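Side-chain contacts in galectin (Xenopus laevis, PDB 3WUC), which probably binds lactose and related beta-galactoside sugars as a prototype galectin: residues 22-27 against 35-40; 45-50 against 119-124. All coordinates share one frame; numbering follows the deposited sequence.

Contact 1 (22-27 against 35-40)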
ATOM      1  N   VAL B  22     -11.969  -3.106  -5.775  1.00 13.46           N
ATOM      2  CA  VAL B  22     -11.741  -2.244  -4.640  1.00 14.89           C
ATOM      3  C   VAL B  22     -11.308  -3.068  -3.492  1.00 14.23           C
ATOM      4  O   VAL B  22     -11.943  -4.059  -3.111  1.00 15.67           O
ATOM      5  CB  VAL B  22     -12.889  -1.246  -4.340  1.00 14.27           C
ATOM      6  CG1 VAL B  22     -14.214  -1.953  -4.070  1.00 15.58           C
ATOM      7  CG2 VAL B  22     -12.527  -0.300  -3.241  1.00 16.36           C
ATOM      8  N   GLU B  23     -10.221  -2.596  -2.831  1.00 14.00           N
ATOM      9  CA  GLU B  23      -9.646  -3.209  -1.662  1.00 15.25           C
ATOM     10  C   GLU B  23      -9.874  -2.295  -0.435  1.00 16.10           C
ATOM     11  O   GLU B  23      -9.578  -1.122  -0.517  1.00 15.71           O
ATOM     12  CB  GLU B  23      -8.131  -3.371  -1.851  1.00 16.75           C
ATOM     13  CG  GLU B  23      -7.420  -3.874  -0.603  1.00 21.31           C
ATOM     14  CD  GLU B  23      -5.888  -3.911  -0.762  1.00 23.89           C
ATOM     15  OE1 GLU B  23      -5.439  -4.509  -1.815  1.00 26.76           O
ATOM     16  OE2 GLU B  23      -5.210  -3.207   0.105  1.00 27.36           O
ATOM     17  N   VAL B  24     -10.453  -2.818   0.631  1.00 12.81           N
ATOM     18  CA  VAL B  24     -10.787  -2.122   1.880  1.00 14.31           C
ATOM     19  C   VAL B  24     -10.077  -2.821   3.018  1.00 14.72           C
ATOM     20  O   VAL B  24     -10.295  -4.016   3.262  1.00 15.83           O
ATOM     21  CB  VAL B  24     -12.339  -2.148   2.130  1.00 17.16           C
ATOM     22  CG1 VAL B  24     -12.707  -1.453   3.417  1.00 18.87           C
ATOM     23  CG2 VAL B  24     -13.083  -1.601   0.938  1.00 18.98           C
ATOM     24  N   ARG B  25      -9.206  -2.085   3.668  1.00 13.43           N
ATOM     25  CA  ARG B  25      -8.584  -2.427   4.927  1.00 14.39           C
ATOM     26  C   ARG B  25      -9.067  -1.550   6.049  1.00 12.95           C
ATOM     27  O   ARG B  25      -9.173  -0.336   5.877  1.00 13.58           O
ATOM     28  CB  ARG B  25      -7.063  -2.270   4.779  1.00 17.21           C
ATOM     29  CG  ARG B  25      -6.497  -3.278   3.861  1.00 20.58           C
ATOM     30  CD  ARG B  25      -4.953  -3.138   3.727  1.00 23.63           C
ATOM     31  NE  ARG B  25      -4.283  -3.540   4.958  1.00 24.59           N
ATOM     32  CZ  ARG B  25      -2.958  -3.668   5.102  1.00 30.53           C
ATOM     33  NH1 ARG B  25      -2.168  -3.460   4.069  1.00 31.09           N
ATOM     34  NH2 ARG B  25      -2.464  -4.039   6.268  1.00 31.38           N
ATOM     35  N   GLY B  26      -9.354  -2.176   7.156  1.00 14.82           N
ATOM     36  CA  GLY B  26      -9.797  -1.443   8.321  1.00 14.82           C
ATOM     37  C   GLY B  26      -9.732  -2.233   9.571  1.00 15.25           C
ATOM     38  O   GLY B  26      -9.478  -3.421   9.524  1.00 15.58           O
ATOM     39  N   ARG B  27     -10.002  -1.586  10.710  1.00 14.36           N
ATOM     40  CA  ARG B  27      -9.926  -2.239  12.007  1.00 16.73           C
ATOM     41  C   ARG B  27     -11.379  -2.433  12.533  1.00 16.37           C
ATOM     42  O   ARG B  27     -12.108  -1.451  12.718  1.00 15.83           O
ATOM     43  CB  ARG B  27      -9.099  -1.466  13.038  1.00 19.34           C
ATOM     44  CG  ARG B  27      -9.038  -2.174  14.371  1.00 23.19           C
ATOM     45  CD  ARG B  27      -8.061  -1.512  15.376  1.00 24.08           C
ATOM     46  NE  ARG B  27      -6.669  -1.569  14.877  1.00 28.49           N
ATOM     47  CZ  ARG B  27      -5.792  -2.578  15.019  1.00 29.67           C
ATOM     48  NH1 ARG B  27      -6.053  -3.695  15.728  1.00 29.05           N
ATOM     49  NH2 ARG B  27      -4.593  -2.458  14.454  1.00 31.76           N
ATOM     50  N   PHE B  35     -20.134  -6.120  11.611  1.00 15.02           N
ATOM     51  CA  PHE B  35     -19.620  -4.980  10.829  1.00 14.10           C
ATOM     52  C   PHE B  35     -20.000  -5.135   9.399  1.00 12.93           C
ATOM     53  O   PHE B  35     -20.387  -6.203   8.912  1.00 14.29           O
ATOM     54  CB  PHE B  35     -18.104  -4.802  11.024  1.00 15.39           C
ATOM     55  CG  PHE B  35     -17.217  -5.772  10.260  1.00 16.44           C
ATOM     56  CD1 PHE B  35     -16.948  -7.001  10.771  1.00 16.08           C
ATOM     57  CD2 PHE B  35     -16.698  -5.402   9.053  1.00 16.13           C
ATOM     58  CE1 PHE B  35     -16.084  -7.887  10.076  1.00 15.46           C
ATOM     59  CE2 PHE B  35     -15.906  -6.263   8.311  1.00 17.58           C
ATOM     60  CZ  PHE B  35     -15.617  -7.487   8.823  1.00 15.85           C
ATOM     61  N   ALA B  36     -19.934  -4.090   8.590  1.00 12.60           N
ATOM     62  CA  ALA B  36     -20.310  -4.189   7.217  1.00 13.26           C
ATOM     63  C   ALA B  36     -19.500  -3.300   6.328  1.00 13.70           C
ATOM     64  O   ALA B  36     -19.099  -2.174   6.769  1.00 14.12           O
ATOM     65  CB  ALA B  36     -21.788  -3.800   7.011  1.00 13.32           C
ATOM     66  N   VAL B  37     -19.331  -3.765   5.100  1.00 11.57           N
ATOM     67  CA  VAL B  37     -18.849  -2.936   3.979  1.00 14.02           C
ATOM     68  C   VAL B  37     -19.905  -3.045   2.896  1.00 13.40           C
ATOM     69  O   VAL B  37     -20.372  -4.112   2.515  1.00 14.43           O
ATOM     70  CB  VAL B  37     -17.481  -3.415   3.406  1.00 13.69           C
ATOM     71  CG1 VAL B  37     -17.078  -2.473   2.269  1.00 15.92           C
ATOM     72  CG2 VAL B  37     -16.426  -3.396   4.466  1.00 15.26           C
ATOM     73  N   ASP B  38     -20.413  -1.881   2.468  1.00 13.95           N
ATOM     74  CA  ASP B  38     -21.502  -1.756   1.534  1.00 14.87           C
ATOM     75  C   ASP B  38     -21.051  -1.069   0.271  1.00 14.26           C
ATOM     76  O   ASP B  38     -20.275  -0.086   0.275  1.00 15.56           O
ATOM     77  CB  ASP B  38     -22.595  -0.843   2.079  1.00 15.14           C
ATOM     78  CG  ASP B  38     -23.275  -1.366   3.314  1.00 18.19           C
ATOM     79  OD1 ASP B  38     -23.379  -2.619   3.492  1.00 17.10           O
ATOM     80  OD2 ASP B  38     -23.742  -0.534   4.115  1.00 20.92           O
ATOM     81  N   LEU B  39     -21.498  -1.572  -0.825  1.00 12.59           N
ATOM     82  CA  LEU B  39     -21.240  -1.070  -2.175  1.00 14.42           C
ATOM     83  C   LEU B  39     -22.497  -0.835  -2.944  1.00 14.52           C
ATOM     84  O   LEU B  39     -23.404  -1.702  -2.950  1.00 13.14           O
ATOM     85  CB  LEU B  39     -20.291  -2.029  -2.963  1.00 17.56           C
ATOM     86  CG  LEU B  39     -18.885  -2.239  -2.390  1.00 21.73           C
ATOM     87  CD1 LEU B  39     -18.805  -3.219  -1.217  1.00 26.46           C
ATOM     88  CD2 LEU B  39     -18.115  -2.761  -3.576  1.00 25.60           C
ATOM     89  N   GLY B  40     -22.631   0.307  -3.632  1.00 13.79           N
ATOM     90  CA  GLY B  40     -23.814   0.522  -4.446  1.00 13.83           C
ATOM     91  C   GLY B  40     -23.813   1.878  -5.048  1.00 14.60           C
ATOM     92  O   GLY B  40     -22.769   2.411  -5.419  1.00 14.91           O
TER
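Val22 and Leu39 reach toward each other tip to tip. One methyl from each makes the contact: CG1 of Val22 lies 4.0 Å from CD2 of Leu39. The Val22 methyl gets there from between its own backbone N and carbonyl carbon (chi1 59°). The other pair, Val24 and Val37, meets less closely, with CG2 of Val24 4.3 Å from CG1 of Val37. CG1 of Val37 stands opposite its backbone N across the CA-CB bond (chi1 -179°). All four side chains start out toward the opposing segment, and the interaction is purely apolar. Residues 22-27 and 35-40 run in opposite directions in two different sheets. The contact therefore spans the inside of the galectin beta-sandwich. Val22 and Val24 alternate with Glu23, which turns to the other side of its strand. There, Glu23 and Arg25 form reciprocal salt bridges with Arg25 and Glu23 of the second subunit. Asp38, between Val37 and Leu39, lies on the other side of its strand, where OD1 is hydrogen-bonded to ND1 of His49. The apolar layer between the sheets extends to Leu124 and Ile134, which touch Val22, and to Phe94, which touches Leu39.

Contact 2 (45-50 against 119-124). With GAL (beta-D-galactopyranose), chain D.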
ATOM      1  N   ASN B  45     -29.580   1.923  -2.178  1.00 15.75           N
ATOM      2  CA  ASN B  45     -29.460   1.063  -3.338  1.00 16.15           C
ATOM      3  C   ASN B  45     -28.052   0.483  -3.305  1.00 16.08           C
ATOM      4  O   ASN B  45     -27.116   1.047  -3.890  1.00 16.88           O
ATOM      5  CB  ASN B  45     -29.700   1.786  -4.638  1.00 18.65           C
ATOM      6  CG  ASN B  45     -31.136   2.238  -4.737  1.00 18.54           C
ATOM      7  OD1 ASN B  45     -32.020   1.478  -5.098  1.00 18.77           O
ATOM      8  ND2 ASN B  45     -31.361   3.430  -4.234  1.00 20.04           N
ATOM      9  N   LEU B  46     -28.019  -0.711  -2.742  1.00 13.24           N
ATOM     10  CA  LEU B  46     -26.765  -1.499  -2.488  1.00 14.40           C
ATOM     11  C   LEU B  46     -26.734  -2.714  -3.395  1.00 14.40           C
ATOM     12  O   LEU B  46     -27.597  -3.580  -3.344  1.00 12.86           O
ATOM     13  CB  LEU B  46     -26.635  -1.844  -1.069  1.00 14.35           C
ATOM     14  CG  LEU B  46     -26.669  -0.740   0.035  1.00 13.70           C
ATOM     15  CD1 LEU B  46     -26.620  -1.190   1.455  1.00 15.87           C
ATOM     16  CD2 LEU B  46     -25.530   0.241  -0.330  1.00 16.20           C
ATOM     17  N   ILE B  47     -25.696  -2.845  -4.218  1.00 13.66           N
ATOM     18  CA  ILE B  47     -25.478  -4.065  -5.001  1.00 13.15           C
ATOM     19  C   ILE B  47     -24.812  -5.120  -4.131  1.00 12.92           C
ATOM     20  O   ILE B  47     -25.022  -6.306  -4.447  1.00 14.76           O
ATOM     21  CB  ILE B  47     -24.663  -3.815  -6.315  1.00 14.51           C
ATOM     22  CG1 ILE B  47     -24.839  -4.881  -7.334  1.00 16.46           C
ATOM     23  CG2 ILE B  47     -23.195  -3.471  -6.029  1.00 17.34           C
ATOM     24  CD1 ILE B  47     -26.225  -4.876  -7.961  1.00 17.22           C
ATOM     25  N   CYS B  48     -24.068  -4.713  -3.101  1.00 12.62           N
ATOM     26  CA  CYS B  48     -23.505  -5.684  -2.191  1.00 14.66           C
ATOM     27  C   CYS B  48     -23.351  -5.104  -0.810  1.00 14.18           C
ATOM     28  O   CYS B  48     -22.574  -4.181  -0.608  1.00 14.73           O
ATOM     29  CB  CYS B  48     -22.168  -6.179  -2.751  1.00 15.87           C
ATOM     30  SG  CYS B  48     -21.465  -7.534  -1.718  1.00 18.38           S
ATOM     31  N   HIS B  49     -24.116  -5.622   0.140  1.00 12.31           N
ATOM     32  CA  HIS B  49     -23.955  -5.380   1.568  1.00 12.52           C
ATOM     33  C   HIS B  49     -23.287  -6.603   2.149  1.00 13.35           C
ATOM     34  O   HIS B  49     -23.855  -7.664   2.041  1.00 14.36           O
ATOM     35  CB  HIS B  49     -25.349  -5.208   2.184  1.00 14.50           C
ATOM     36  CG  HIS B  49     -25.449  -5.287   3.686  1.00 13.49           C
ATOM     37  ND1 HIS B  49     -25.006  -4.317   4.561  1.00 14.63           N
ATOM     38  CD2 HIS B  49     -26.079  -6.190   4.488  1.00 14.38           C
ATOM     39  CE1 HIS B  49     -25.330  -4.614   5.795  1.00 14.07           C
ATOM     40  NE2 HIS B  49     -25.998  -5.743   5.776  1.00 14.79           N
ATOM     41  N   CYS B  50     -22.040  -6.481   2.621  1.00 12.81           N
ATOM     42  CA  CYS B  50     -21.229  -7.616   3.127  1.00 12.90           C
ATOM     43  C   CYS B  50     -21.135  -7.401   4.611  1.00 12.70           C
ATOM     44  O   CYS B  50     -20.490  -6.496   5.087  1.00 13.63           O
ATOM     45  CB  CYS B  50     -19.862  -7.555   2.469  1.00 12.77           C
ATOM     46  SG  CYS B  50     -18.765  -8.840   3.065  1.00 17.34           S
ATOM     47  N   GLU B 119     -23.727  -0.385 -13.687  1.00 17.68           N
ATOM     48  CA  GLU B 119     -22.486  -0.303 -14.452  1.00 19.30           C
ATOM     49  C   GLU B 119     -21.382   0.410 -13.670  1.00 18.05           C
ATOM     50  O   GLU B 119     -20.264   0.265 -14.010  1.00 19.06           O
ATOM     51  CB  GLU B 119     -22.667   0.359 -15.812  1.00 24.78           C
ATOM     52  CG  GLU B 119     -23.321  -0.649 -16.822  1.00 29.68           C
ATOM     53  CD  GLU B 119     -22.513  -2.005 -16.979  1.00 33.93           C
ATOM     54  OE1 GLU B 119     -21.272  -2.008 -17.319  1.00 35.84           O
ATOM     55  OE2 GLU B 119     -23.102  -3.101 -16.785  1.00 35.84           O
ATOM     56  N   VAL B 120     -21.744   1.171 -12.659  1.00 17.66           N
ATOM     57  CA  VAL B 120     -20.757   1.937 -11.846  1.00 16.34           C
ATOM     58  C   VAL B 120     -21.161   1.882 -10.412  1.00 16.96           C
ATOM     59  O   VAL B 120     -22.298   2.199 -10.052  1.00 17.55           O
ATOM     60  CB  VAL B 120     -20.630   3.402 -12.319  1.00 17.68           C
ATOM     61  CG1 VAL B 120     -19.592   4.157 -11.509  1.00 19.31           C
ATOM     62  CG2 VAL B 120     -20.290   3.477 -13.783  1.00 23.11           C
ATOM     63  N   ILE B 121     -20.232   1.483  -9.551  1.00 14.82           N
ATOM     64  CA  ILE B 121     -20.365   1.631  -8.104  1.00 15.97           C
ATOM     65  C   ILE B 121     -19.759   2.894  -7.642  1.00 16.18           C
ATOM     66  O   ILE B 121     -18.564   3.170  -7.824  1.00 15.33           O
ATOM     67  CB  ILE B 121     -19.691   0.421  -7.330  1.00 15.62           C
ATOM     68  CG1 ILE B 121     -20.514  -0.845  -7.742  1.00 17.13           C
ATOM     69  CG2 ILE B 121     -19.607   0.663  -5.813  1.00 14.39           C
ATOM     70  CD1 ILE B 121     -19.840  -2.060  -7.260  1.00 15.61           C
ATOM     71  N   ASN B 122     -20.589   3.767  -7.173  1.00 14.50           N
ATOM     72  CA  ASN B 122     -20.120   5.028  -6.703  1.00 15.02           C
ATOM     73  C   ASN B 122     -20.100   5.249  -5.200  1.00 14.05           C
ATOM     74  O   ASN B 122     -19.519   6.211  -4.652  1.00 14.77           O
ATOM     75  CB  ASN B 122     -20.968   6.145  -7.319  1.00 15.96           C
ATOM     76  CG  ASN B 122     -20.544   6.551  -8.691  1.00 16.54           C
ATOM     77  OD1 ASN B 122     -19.323   6.755  -8.981  1.00 18.44           O
ATOM     78  ND2 ASN B 122     -21.497   6.618  -9.586  1.00 20.97           N
ATOM     79  N   TYR B 123     -20.839   4.409  -4.438  1.00 12.70           N
ATOM     80  CA  TYR B 123     -20.962   4.489  -3.058  1.00 14.06           C
ATOM     81  C   TYR B 123     -20.374   3.280  -2.363  1.00 12.70           C
ATOM     82  O   TYR B 123     -20.611   2.149  -2.778  1.00 14.48           O
ATOM     83  CB  TYR B 123     -22.481   4.546  -2.668  1.00 13.35           C
ATOM     84  CG  TYR B 123     -22.838   4.539  -1.206  1.00 12.15           C
ATOM     85  CD1 TYR B 123     -22.873   5.684  -0.401  1.00 14.45           C
ATOM     86  CD2 TYR B 123     -23.218   3.369  -0.563  1.00 12.07           C
ATOM     87  CE1 TYR B 123     -23.242   5.678   0.908  1.00 14.84           C
ATOM     88  CE2 TYR B 123     -23.562   3.335   0.765  1.00 15.39           C
ATOM     89  CZ  TYR B 123     -23.616   4.472   1.526  1.00 13.97           C
ATOM     90  OH  TYR B 123     -23.953   4.403   2.859  1.00 17.19           O
ATOM     91  N   LEU B 124     -19.535   3.604  -1.364  1.00 13.76           N
ATOM     92  CA  LEU B 124     -18.924   2.592  -0.486  1.00 13.74           C
ATOM     93  C   LEU B 124     -18.961   3.040   0.948  1.00 14.89           C
ATOM     94  O   LEU B 124     -18.563   4.183   1.283  1.00 16.45           O
ATOM     95  CB  LEU B 124     -17.488   2.311  -0.957  1.00 14.81           C
ATOM     96  CG  LEU B 124     -16.742   1.118  -0.308  1.00 17.01           C
ATOM     97  CD1 LEU B 124     -15.723   0.599  -1.293  1.00 20.20           C
ATOM     98  CD2 LEU B 124     -16.149   1.569   1.022  1.00 21.08           C
TER
HETATM   99  C1  GAL D   2     -31.154  -6.788   8.765  1.00 19.27           C
HETATM  100  C2  GAL D   2     -30.243  -5.813   9.462  1.00 20.31           C
HETATM  101  C3  GAL D   2     -29.617  -4.863   8.466  1.00 17.04           C
HETATM  102  C4  GAL D   2     -28.977  -5.665   7.339  1.00 15.41           C
HETATM  103  C5  GAL D   2     -30.032  -6.636   6.761  1.00 16.25           C
HETATM  104  C6  GAL D   2     -29.414  -7.476   5.663  1.00 16.12           C
HETATM  105  O2  GAL D   2     -31.082  -5.035  10.351  1.00 25.68           O
HETATM  106  O3  GAL D   2     -28.776  -3.939   9.099  1.00 19.01           O
HETATM  107  O4  GAL D   2     -27.780  -6.332   7.815  1.00 16.03           O
HETATM  108  O5  GAL D   2     -30.448  -7.510   7.798  1.00 17.42           O
HETATM  109  O6  GAL D   2     -30.313  -8.446   5.150  1.00 17.86           O
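The backbones of 45-50 and 119-124 come nearest at Leu46 and Tyr123, with CA atoms 8.4 Å apart, and at Ile47 and Ile121. The side chains bridge this gap by van der Waals contact alone. Leu46 crosses Tyr123 obliquely, and its CD2 lies 3.8 Å from CE2 of the ring. CD2 of Tyr123 is almost as near, so the methyl touches two neighbouring ring atoms. Ile47 and Ile121 cross at about a right angle: CG2 of Ile47 meets CD1 of Ile121 at 3.8 Å. The Ile121 side chain is extended beyond CB (chi2 171°), which carries CD1 out to its partner. His49 takes no part in this packing but binds the galactose. Its NE2 is hydrogen-bonded to O4 of GAL at 2.8 Å, and O4 sits at the ring edge, near the ring plane. Arg34, Arg53, Tyr56, Asn66 and Glu76 also hydrogen-bond to the sugar. Both segments carry a classic beta bulge: Ile47 and Cys48 face Leu39, and Asn122 and Tyr123 face Gly40. Strand 36-39 lies between strands 45-53 and 120-127 and pairs antiparallel with both; strand 62-69 follows beyond 45-53.

Overall arrangement
Both contacts are buried, and both depend on apolar packing with no polar bond between their own segments. They differ in what they join. Contact 1 joins the two sheets of the sandwich near the centre of the chain. Contact 2 lies farther out and links two strands of one sheet that are not direct neighbours, and it adds an aromatic ring to the aliphatic groups. Strand 36-39, within segment 35-40 of contact 1, lies between the two strands of contact 2. The two contacts touch: the backbone N of Leu39 lies 2.8 Å from O of Cys48, a probable hydrogen bond. The aspartate-histidine bond named for contact 1 places sugar recognition beside the apolar core.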